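Long-range contacts in aminopeptidase (Aneurinibacillus sp., PDB 2EK8), which probably acts as a zinc-dependent aminopeptidase, removing amino acids from the N-terminal ends of peptides: residues G237-A242 / L300-S305; H228-E233 / E272-I277; G296-D301 / A359-A364. All coordinates share one frame; numbering follows the deposited sequence.

Interaction 1. Residues G237-A242 / L300-S305. With ZN (zinc ion), chain C; ZN (zinc ion), chain B.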
loop_
_atom_site.group_PDB
_atom_site.type_symbol
_atom_site.label_atom_id
_atom_site.label_comp_id
_atom_site.label_asym_id
_atom_site.label_seq_id
_atom_site.Cartn_x
_atom_site.Cartn_y
_atom_site.Cartn_z
ATOM N N GLY A 237 10.042 0.974 -8.689
ATOM C CA GLY A 237 9.184 -0.048 -8.109
ATOM C C GLY A 237 9.404 -1.486 -8.538
ATOM O O GLY A 237 8.436 -2.211 -8.796
ATOM N N ALA A 238 10.661 -1.913 -8.607
ATOM C CA ALA A 238 10.960 -3.282 -9.000
ATOM C C ALA A 238 10.401 -4.237 -7.951
ATOM O O ALA A 238 9.731 -5.214 -8.287
ATOM C CB ALA A 238 12.470 -3.480 -9.143
ATOM N N ASN A 239 10.669 -3.958 -6.681
ATOM C CA ASN A 239 10.154 -4.830 -5.639
ATOM C C ASN A 239 8.793 -4.374 -5.135
ATOM O O ASN A 239 7.967 -5.196 -4.741
ATOM C CB ASN A 239 11.123 -4.939 -4.460
ATOM C CG ASN A 239 10.791 -6.116 -3.572
ATOM O OD1 ASN A 239 10.511 -7.204 -4.080
ATOM N ND2 ASN A 239 10.808 -5.914 -2.252
ATOM N N ASP A 240 8.555 -3.066 -5.159
ATOM C CA ASP A 240 7.280 -2.527 -4.699
ATOM C C ASP A 240 6.559 -1.825 -5.848
ATOM O O ASP A 240 6.794 -0.641 -6.097
ATOM C CB ASP A 240 7.508 -1.554 -3.535
ATOM C CG ASP A 240 6.211 -1.031 -2.947
ATOM O OD1 ASP A 240 5.157 -1.649 -3.194
ATOM O OD2 ASP A 240 6.245 -0.009 -2.229
ATOM N N ASP A 241 5.682 -2.543 -6.551
ATOM C CA ASP A 241 5.378 -3.942 -6.273
ATOM C C ASP A 241 5.385 -4.776 -7.557
ATOM O O ASP A 241 4.495 -5.598 -7.777
ATOM C CB ASP A 241 4.002 -4.033 -5.590
ATOM C CG ASP A 241 3.657 -5.442 -5.123
ATOM O OD1 ASP A 241 4.577 -6.254 -4.889
ATOM O OD2 ASP A 241 2.449 -5.726 -4.962
ATOM N N ALA A 242 6.380 -4.560 -8.416
ATOM C CA ALA A 242 6.464 -5.342 -9.644
ATOM C C ALA A 242 6.683 -6.803 -9.251
ATOM O O ALA A 242 6.252 -7.715 -9.951
ATOM C CB ALA A 242 7.617 -4.847 -10.522
ATOM N N LEU A 300 0.191 -10.026 -2.406
ATOM C CA LEU A 300 1.630 -10.123 -2.619
ATOM C C LEU A 300 2.180 -8.708 -2.794
ATOM O O LEU A 300 1.867 -8.033 -3.767
ATOM C CB LEU A 300 1.906 -10.944 -3.881
ATOM C CG LEU A 300 1.419 -12.396 -3.837
ATOM C CD1 LEU A 300 1.149 -12.904 -5.244
ATOM C CD2 LEU A 300 2.473 -13.248 -3.139
ATOM N N ASP A 301 2.996 -8.262 -1.849
ATOM C CA ASP A 301 3.559 -6.917 -1.919
ATOM C C ASP A 301 4.969 -6.977 -1.350
ATOM O O ASP A 301 5.144 -7.237 -0.155
ATOM C CB ASP A 301 2.698 -5.949 -1.089
ATOM C CG ASP A 301 2.917 -4.480 -1.460
ATOM O OD1 ASP A 301 3.919 -4.165 -2.133
ATOM O OD2 ASP A 301 2.083 -3.633 -1.065
ATOM N N MET A 302 5.954 -6.736 -2.217
ATOM C CA MET A 302 7.377 -6.748 -1.872
ATOM C C MET A 302 7.791 -8.160 -1.489
ATOM O O MET A 302 7.948 -8.492 -0.312
ATOM C CB MET A 302 7.645 -5.732 -0.751
ATOM C CG MET A 302 7.258 -4.318 -1.200
ATOM S SD MET A 302 7.533 -2.965 -0.049
ATOM C CE MET A 302 6.260 -3.233 1.121
ATOM N N VAL A 303 7.979 -8.985 -2.514
ATOM C CA VAL A 303 8.318 -10.386 -2.331
ATOM C C VAL A 303 9.513 -10.874 -3.147
ATOM O O VAL A 303 9.601 -12.062 -3.465
ATOM C CB VAL A 303 7.094 -11.266 -2.667
ATOM C CG1 VAL A 303 5.980 -11.011 -1.654
ATOM C CG2 VAL A 303 6.583 -10.946 -4.076
ATOM N N GLY A 304 10.438 -9.972 -3.476
ATOM C CA GLY A 304 11.592 -10.390 -4.257
ATOM C C GLY A 304 12.917 -9.683 -4.016
ATOM O O GLY A 304 13.839 -9.841 -4.813
ATOM N N SER A 305 13.033 -8.929 -2.923
ATOM C CA SER A 305 14.270 -8.197 -2.641
ATOM C C SER A 305 15.349 -8.991 -1.914
ATOM O O SER A 305 15.121 -9.530 -0.834
ATOM C CB SER A 305 13.972 -6.935 -1.832
ATOM O OG SER A 305 15.171 -6.222 -1.561
HETATM ZN ZN ZN C . 3.439 -2.106 -2.234
HETATM ZN ZN ZN B . 4.713 1.127 -1.580
HETATM O O HOH W 1 3.239 -0.482 -1.007
#
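Asp240 and Asp301 meet through a shared zinc ion, in a buried metal-site contact between the beginning of helix 238-255 and the loop that follows strand 294-300. Asp240 is the bridging carboxylate. Its OD1 lies 2.0 Å from the zinc ion of chain C, and its OD2 is equally close, 2.0 Å, to the zinc ion of chain B. With CG anti to the Asp240 backbone N (chi1 -176°), the carboxylate swings out beside its own carbonyl carbon and spans the two metals. Asp301 chelates the first metal with both oxygens, OD1 at 2.1 Å and OD2 at 2.4 Å from the zinc ion of chain C, and its plane is turned 47° from that of Asp240. Water 1 joins the two metals as a second bridge. A paired zinc site with a bridging aspartate and water is characteristic of M28 peptidases and related zinc exopeptidases. The peptide bond between Asp240 and Asp241 is cis, and the Asp241 carboxylate turns toward the 300-305 loop, where its OD1 takes the Met302 N-H at 3.0 Å from above the carboxylate plane (53° out of it). Met302 packs its side chain against the bridging residue, with CG 3.6 Å from Asp240 CB. One residue before the bridging aspartate, the Asn239 amide meets the 303-305 end of the loop: OD1 accepts from Gly304 N at 2.8 Å, in the carbonyl plane and on a lone pair, though the bond is bent, while ND2 lies against Ser305 CB and bonds to Glu367. With a leucine in place of Asn239, the Gly304 N-H would probably be left without this acceptor and Glu367 without its amide donor. Ser346 holds Asp301 OD2 by a hydrogen bond from the second shell.

Interaction 2. Residues H228-E233 / E272-I277. With ZN (zinc ion), chain C; ZN (zinc ion), chain B.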
loop_
_atom_site.group_PDB
_atom_site.type_symbol
_atom_site.label_atom_id
_atom_site.label_comp_id
_atom_site.label_asym_id
_atom_site.label_seq_id
_atom_site.Cartn_x
_atom_site.Cartn_y
_atom_site.Cartn_z
ATOM N N HIS A 228 -0.290 -4.959 -6.476
ATOM C CA HIS A 228 -0.616 -3.658 -7.053
ATOM C C HIS A 228 0.438 -3.294 -8.086
ATOM O O HIS A 228 1.632 -3.563 -7.896
ATOM C CB HIS A 228 -0.755 -2.578 -5.969
ATOM C CG HIS A 228 0.526 -2.209 -5.283
ATOM N ND1 HIS A 228 1.316 -1.157 -5.698
ATOM C CD2 HIS A 228 1.115 -2.707 -4.171
ATOM C CE1 HIS A 228 2.333 -1.019 -4.864
ATOM N NE2 HIS A 228 2.234 -1.947 -3.929
ATOM N N HIS A 229 -0.013 -2.696 -9.186
ATOM C CA HIS A 229 0.888 -2.348 -10.278
ATOM C C HIS A 229 1.442 -0.931 -10.332
ATOM O O HIS A 229 2.206 -0.606 -11.244
ATOM C CB HIS A 229 0.248 -2.707 -11.630
ATOM C CG HIS A 229 -1.176 -2.254 -11.791
ATOM N ND1 HIS A 229 -1.558 -0.930 -11.740
ATOM C CD2 HIS A 229 -2.303 -2.958 -12.055
ATOM C CE1 HIS A 229 -2.859 -0.838 -11.967
ATOM N NE2 HIS A 229 -3.333 -2.056 -12.161
ATOM N N ASP A 230 1.072 -0.092 -9.370
ATOM C CA ASP A 230 1.582 1.276 -9.336
ATOM C C ASP A 230 2.744 1.342 -8.353
ATOM O O ASP A 230 2.907 0.454 -7.518
ATOM C CB ASP A 230 0.492 2.259 -8.897
ATOM C CG ASP A 230 0.054 2.040 -7.460
ATOM O OD1 ASP A 230 -0.259 0.883 -7.105
ATOM O OD2 ASP A 230 0.015 3.024 -6.687
ATOM N N SER A 231 3.551 2.393 -8.471
ATOM C CA SER A 231 4.689 2.604 -7.581
ATOM C C SER A 231 4.678 4.082 -7.204
ATOM O O SER A 231 3.930 4.871 -7.792
ATOM C CB SER A 231 6.006 2.251 -8.287
ATOM O OG SER A 231 6.351 3.225 -9.261
ATOM N N VAL A 232 5.486 4.468 -6.222
ATOM C CA VAL A 232 5.521 5.866 -5.820
ATOM C C VAL A 232 6.393 6.673 -6.773
ATOM O O VAL A 232 7.208 6.116 -7.513
ATOM C CB VAL A 232 6.049 6.039 -4.373
ATOM C CG1 VAL A 232 5.139 5.284 -3.400
ATOM C CG2 VAL A 232 7.482 5.536 -4.266
ATOM N N GLU A 233 6.200 7.986 -6.754
ATOM C CA GLU A 233 6.947 8.907 -7.601
ATOM C C GLU A 233 8.453 8.659 -7.475
ATOM O O GLU A 233 8.964 8.449 -6.377
ATOM C CB GLU A 233 6.627 10.345 -7.187
ATOM C CG GLU A 233 7.062 11.415 -8.173
ATOM C CD GLU A 233 6.118 11.539 -9.357
ATOM O OE1 GLU A 233 4.906 11.755 -9.134
ATOM O OE2 GLU A 233 6.589 11.429 -10.508
ATOM N N GLU A 272 -2.607 1.818 -5.439
ATOM C CA GLU A 272 -2.474 1.262 -4.097
ATOM C C GLU A 272 -1.716 2.245 -3.208
ATOM O O GLU A 272 -2.024 2.401 -2.023
ATOM C CB GLU A 272 -1.718 -0.070 -4.163
ATOM C CG GLU A 272 -1.513 -0.793 -2.832
ATOM C CD GLU A 272 -0.359 -0.242 -1.998
ATOM O OE1 GLU A 272 0.488 0.509 -2.535
ATOM O OE2 GLU A 272 -0.299 -0.579 -0.795
ATOM N N GLU A 273 -0.733 2.924 -3.791
ATOM C CA GLU A 273 0.090 3.866 -3.036
ATOM C C GLU A 273 -0.669 5.131 -2.638
ATOM O O GLU A 273 -0.231 5.864 -1.756
ATOM C CB GLU A 273 1.334 4.241 -3.848
ATOM C CG GLU A 273 2.190 3.045 -4.272
ATOM C CD GLU A 273 3.035 2.467 -3.145
ATOM O OE1 GLU A 273 2.836 2.853 -1.970
ATOM O OE2 GLU A 273 3.899 1.612 -3.442
ATOM N N ASN A 274 -1.812 5.364 -3.278
ATOM C CA ASN A 274 -2.648 6.537 -3.015
ATOM C C ASN A 274 -3.695 6.289 -1.943
ATOM O O ASN A 274 -4.576 7.125 -1.730
ATOM C CB ASN A 274 -3.377 6.966 -4.290
ATOM C CG ASN A 274 -2.434 7.386 -5.388
ATOM O OD1 ASN A 274 -2.070 8.561 -5.502
ATOM N ND2 ASN A 274 -2.017 6.426 -6.199
ATOM N N GLY A 275 -3.620 5.143 -1.278
ATOM C CA GLY A 275 -4.597 4.843 -0.249
ATOM C C GLY A 275 -5.469 3.645 -0.579
ATOM O O GLY A 275 -6.653 3.610 -0.228
ATOM N N LEU A 276 -4.884 2.667 -1.263
ATOM C CA LEU A 276 -5.589 1.439 -1.619
ATOM C C LEU A 276 -6.864 1.702 -2.422
ATOM O O LEU A 276 -7.827 0.947 -2.319
ATOM C CB LEU A 276 -5.954 0.670 -0.343
ATOM C CG LEU A 276 -4.878 0.595 0.747
ATOM C CD1 LEU A 276 -5.413 -0.164 1.956
ATOM C CD2 LEU A 276 -3.641 -0.092 0.198
ATOM N N ILE A 277 -6.866 2.752 -3.234
ATOM C CA ILE A 277 -8.055 3.094 -4.014
ATOM C C ILE A 277 -8.529 1.970 -4.940
ATOM O O ILE A 277 -9.718 1.637 -4.975
ATOM C CB ILE A 277 -7.817 4.368 -4.863
ATOM C CG1 ILE A 277 -7.238 5.482 -3.984
ATOM C CG2 ILE A 277 -9.125 4.831 -5.480
ATOM C CD1 ILE A 277 -8.091 5.834 -2.787
HETATM ZN ZN ZN C . 3.439 -2.106 -2.234
HETATM ZN ZN ZN B . 4.713 1.127 -1.580
HETATM O O HOH W 2 6.592 1.850 -4.920
HETATM O O HOH W 1 3.239 -0.482 -1.007
#
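His228 and Glu272 lie stacked, imidazole and carboxylate planes only 21° apart, where two metal-binding loops of the M28 fold meet at the ends of strands 222-228 and 263-269. The Glu272 chain runs over one face of the ring: CB begins 3.2 Å from His228 CB, CG makes a CH-pi contact at 3.7 Å from the ring centroid, and OE1 ends above the rim of the ring. A bend at chi2 (-80°) folds the glutamate back over the imidazole in this way and leaves its OE1 beside the zinc-bound water 1, which donates to it.

At the ring nitrogen that does not bind zinc, the His-X-Asp sequence brings in a second shell. Asp230 OD1 accepts His228 ND1 at 2.9 Å, and on the opposite face of the same carboxylate it takes the Glu272 N-H. These two bonds, with a third from Glu273 N to the syn lone pair of OD2, tie the histidine's rotation to the backbone of the facing loop, so Asp230 positions both a zinc ligand and the turn that carries another. Glu273, with CG anti to its carbonyl carbon, runs past Val232, whose CG1 packs 3.5 Å from Glu273 CD. His371 and Asp240 share its metal. The carboxylate meets the zinc ion of chain B unevenly, Glu273 OE2 at 2.1 Å and Glu273 OE1 at 2.6 Å.

Interaction 3. Residues G296-D301 / A359-A364; sequences GMFQLD and ALFIHA. With ZN (zinc ion), chain C.
Strands 296-300 and 359-364 run parallel, their axes 4.8 Å apart and inclined by 26°, as neighbours in the sheet of the M28 alpha/beta fold, where 294-300 also pairs with 222-228. The hydrogen bonds alternate as parallel pairing requires: Ala359 N donates to Met297 O, Gln299 N to Ala359 O at 2.9 Å, and Phe361 N to Gln299 O at 2.8 Å. A weak bond from Asp301 N to Phe361 O follows where the first strand gives way to the zinc-binding loop.

Phe298, Ala359, Leu300 and Phe361 share one face of the sheet, which helices 322-334 and 382-400 cover. Both phenylalanines place CG anti to the carbonyl carbon and turn their rings by similar second torsions, so the planes are 15° apart. They are slid so far apart that they barely overlap, with centroids 5.7 Å apart, and touch through Phe298 CD1 and Phe361 CE2 at 3.4 Å. The Gln299 carbonyl oxygen approaches the Phe361 ring at its edge, in plane.

Gln299 and Leu360 project from the other face, and the Gln299 amide turns off to bond Ser346. Leu360 reaches forward along the strand, so that its CD1 packs 3.5 Å from CB of the zinc ligand Asp301. Beyond it, Ile362 CG1 rests 3.2 Å from Asp301 O.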
loop_
_atom_site.group_PDB
_atom_site.type_symbol
_atom_site.label_atom_id
_atom_site.label_comp_id
_atom_site.label_asym_id
_atom_site.label_seq_id
_atom_site.Cartn_x
_atom_site.Cartn_y
_atom_site.Cartn_z
ATOM N N GLY A 296 -10.662 -16.780 0.824
ATOM C CA GLY A 296 -9.385 -16.173 1.147
ATOM C C GLY A 296 -8.842 -15.254 0.075
ATOM O O GLY A 296 -9.084 -15.454 -1.114
ATOM N N MET A 297 -8.112 -14.236 0.513
ATOM C CA MET A 297 -7.487 -13.281 -0.385
ATOM C C MET A 297 -6.012 -13.226 0.004
ATOM O O MET A 297 -5.679 -12.963 1.158
ATOM C CB MET A 297 -8.141 -11.902 -0.234
ATOM C CG MET A 297 -7.624 -10.833 -1.195
ATOM S SD MET A 297 -6.121 -10.019 -0.632
ATOM C CE MET A 297 -5.592 -9.199 -2.141
ATOM N N PHE A 298 -5.141 -13.530 -0.954
ATOM C CA PHE A 298 -3.694 -13.507 -0.736
ATOM C C PHE A 298 -3.145 -12.245 -1.407
ATOM O O PHE A 298 -3.327 -12.070 -2.608
ATOM C CB PHE A 298 -3.024 -14.724 -1.390
ATOM C CG PHE A 298 -3.399 -16.047 -0.775
ATOM C CD1 PHE A 298 -2.448 -16.802 -0.090
ATOM C CD2 PHE A 298 -4.689 -16.551 -0.903
ATOM C CE1 PHE A 298 -2.775 -18.041 0.459
ATOM C CE2 PHE A 298 -5.029 -17.792 -0.355
ATOM C CZ PHE A 298 -4.068 -18.536 0.326
ATOM N N GLN A 299 -2.490 -11.372 -0.639
ATOM C CA GLN A 299 -1.900 -10.147 -1.189
ATOM C C GLN A 299 -0.383 -10.297 -1.238
ATOM O O GLN A 299 0.248 -10.661 -0.241
ATOM C CB GLN A 299 -2.256 -8.926 -0.330
ATOM C CG GLN A 299 -1.520 -7.629 -0.722
ATOM C CD GLN A 299 -1.974 -7.053 -2.061
ATOM O OE1 GLN A 299 -2.828 -7.623 -2.743
ATOM N NE2 GLN A 299 -1.402 -5.912 -2.438
ATOM N N LEU A 300 0.191 -10.026 -2.406
ATOM C CA LEU A 300 1.630 -10.123 -2.619
ATOM C C LEU A 300 2.180 -8.708 -2.794
ATOM O O LEU A 300 1.867 -8.033 -3.767
ATOM C CB LEU A 300 1.906 -10.944 -3.881
ATOM C CG LEU A 300 1.419 -12.396 -3.837
ATOM C CD1 LEU A 300 1.149 -12.904 -5.244
ATOM C CD2 LEU A 300 2.473 -13.248 -3.139
ATOM N N ASP A 301 2.996 -8.262 -1.849
ATOM C CA ASP A 301 3.559 -6.917 -1.919
ATOM C C ASP A 301 4.969 -6.977 -1.350
ATOM O O ASP A 301 5.144 -7.237 -0.155
ATOM C CB ASP A 301 2.698 -5.949 -1.089
ATOM C CG ASP A 301 2.917 -4.480 -1.460
ATOM O OD1 ASP A 301 3.919 -4.165 -2.133
ATOM O OD2 ASP A 301 2.083 -3.633 -1.065
ATOM N N ALA A 359 -4.534 -11.969 3.960
ATOM C CA ALA A 359 -3.205 -11.814 4.524
ATOM C C ALA A 359 -2.244 -11.284 3.470
ATOM O O ALA A 359 -2.393 -11.560 2.278
ATOM C CB ALA A 359 -2.701 -13.148 5.069
ATOM N N LEU A 360 -1.273 -10.507 3.934
ATOM C CA LEU A 360 -0.236 -9.933 3.087
ATOM C C LEU A 360 1.031 -10.768 3.239
ATOM O O LEU A 360 1.438 -11.076 4.359
ATOM C CB LEU A 360 0.067 -8.496 3.520
ATOM C CG LEU A 360 1.454 -7.948 3.145
ATOM C CD1 LEU A 360 1.558 -7.781 1.635
ATOM C CD2 LEU A 360 1.694 -6.614 3.854
ATOM N N PHE A 361 1.633 -11.147 2.117
ATOM C CA PHE A 361 2.880 -11.910 2.114
ATOM C C PHE A 361 3.948 -10.913 1.693
ATOM O O PHE A 361 3.847 -10.291 0.636
ATOM C CB PHE A 361 2.788 -13.075 1.126
ATOM C CG PHE A 361 1.863 -14.169 1.585
ATOM C CD1 PHE A 361 2.366 -15.337 2.144
ATOM C CD2 PHE A 361 0.485 -14.003 1.509
ATOM C CE1 PHE A 361 1.507 -16.327 2.629
ATOM C CE2 PHE A 361 -0.382 -14.988 1.992
ATOM C CZ PHE A 361 0.130 -16.147 2.551
ATOM N N ILE A 362 4.974 -10.773 2.526
ATOM C CA ILE A 362 6.030 -9.804 2.275
ATOM C C ILE A 362 7.297 -10.207 3.021
ATOM O O ILE A 362 7.238 -10.982 3.973
ATOM C CB ILE A 362 5.567 -8.417 2.771
ATOM C CG1 ILE A 362 6.671 -7.375 2.615
ATOM C CG2 ILE A 362 5.133 -8.519 4.235
ATOM C CD1 ILE A 362 6.165 -5.958 2.830
ATOM N N HIS A 363 8.439 -9.701 2.566
ATOM C CA HIS A 363 9.706 -9.987 3.226
ATOM C C HIS A 363 9.945 -8.820 4.180
ATOM O O HIS A 363 10.005 -7.661 3.757
ATOM C CB HIS A 363 10.843 -10.079 2.205
ATOM C CG HIS A 363 10.746 -11.263 1.294
ATOM N ND1 HIS A 363 10.962 -12.556 1.722
ATOM C CD2 HIS A 363 10.463 -11.348 -0.027
ATOM C CE1 HIS A 363 10.818 -13.386 0.703
ATOM N NE2 HIS A 363 10.515 -12.678 -0.370
ATOM N N ALA A 364 10.058 -9.130 5.466
ATOM C CA ALA A 364 10.270 -8.112 6.487
ATOM C C ALA A 364 11.436 -8.488 7.397
ATOM O O ALA A 364 11.708 -9.669 7.613
ATOM C CB ALA A 364 8.996 -7.933 7.314
HETATM ZN ZN ZN C . 3.439 -2.106 -2.234
HETATM O O HOH W 1 3.239 -0.482 -1.007
#

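Overall arrangement
Interactions 1 and 3 are wholly buried, whereas interaction 2 is only partly so, with Val232 and Glu273 retaining some exposure. Interaction 3 is sheet and apolar packing, and its first strand runs directly into the loop of interaction 1; the two share Leu300 and Asp301. Interactions 1 and 2 are mainly polar and complete the same pair of zinc ions from different loops, joined by the Asp240 and Glu273 carboxylates on one metal and by His228, Asp240 and Asp301 on the other. A probable hydrogen bond from His228 N to Asp241 OD2 also links them. His228, Glu273 and Asp301 lie at or just beyond the ends of strands 222-228, 263-269 and 294-300, whereas Asp240 comes from the start of helix 238-255.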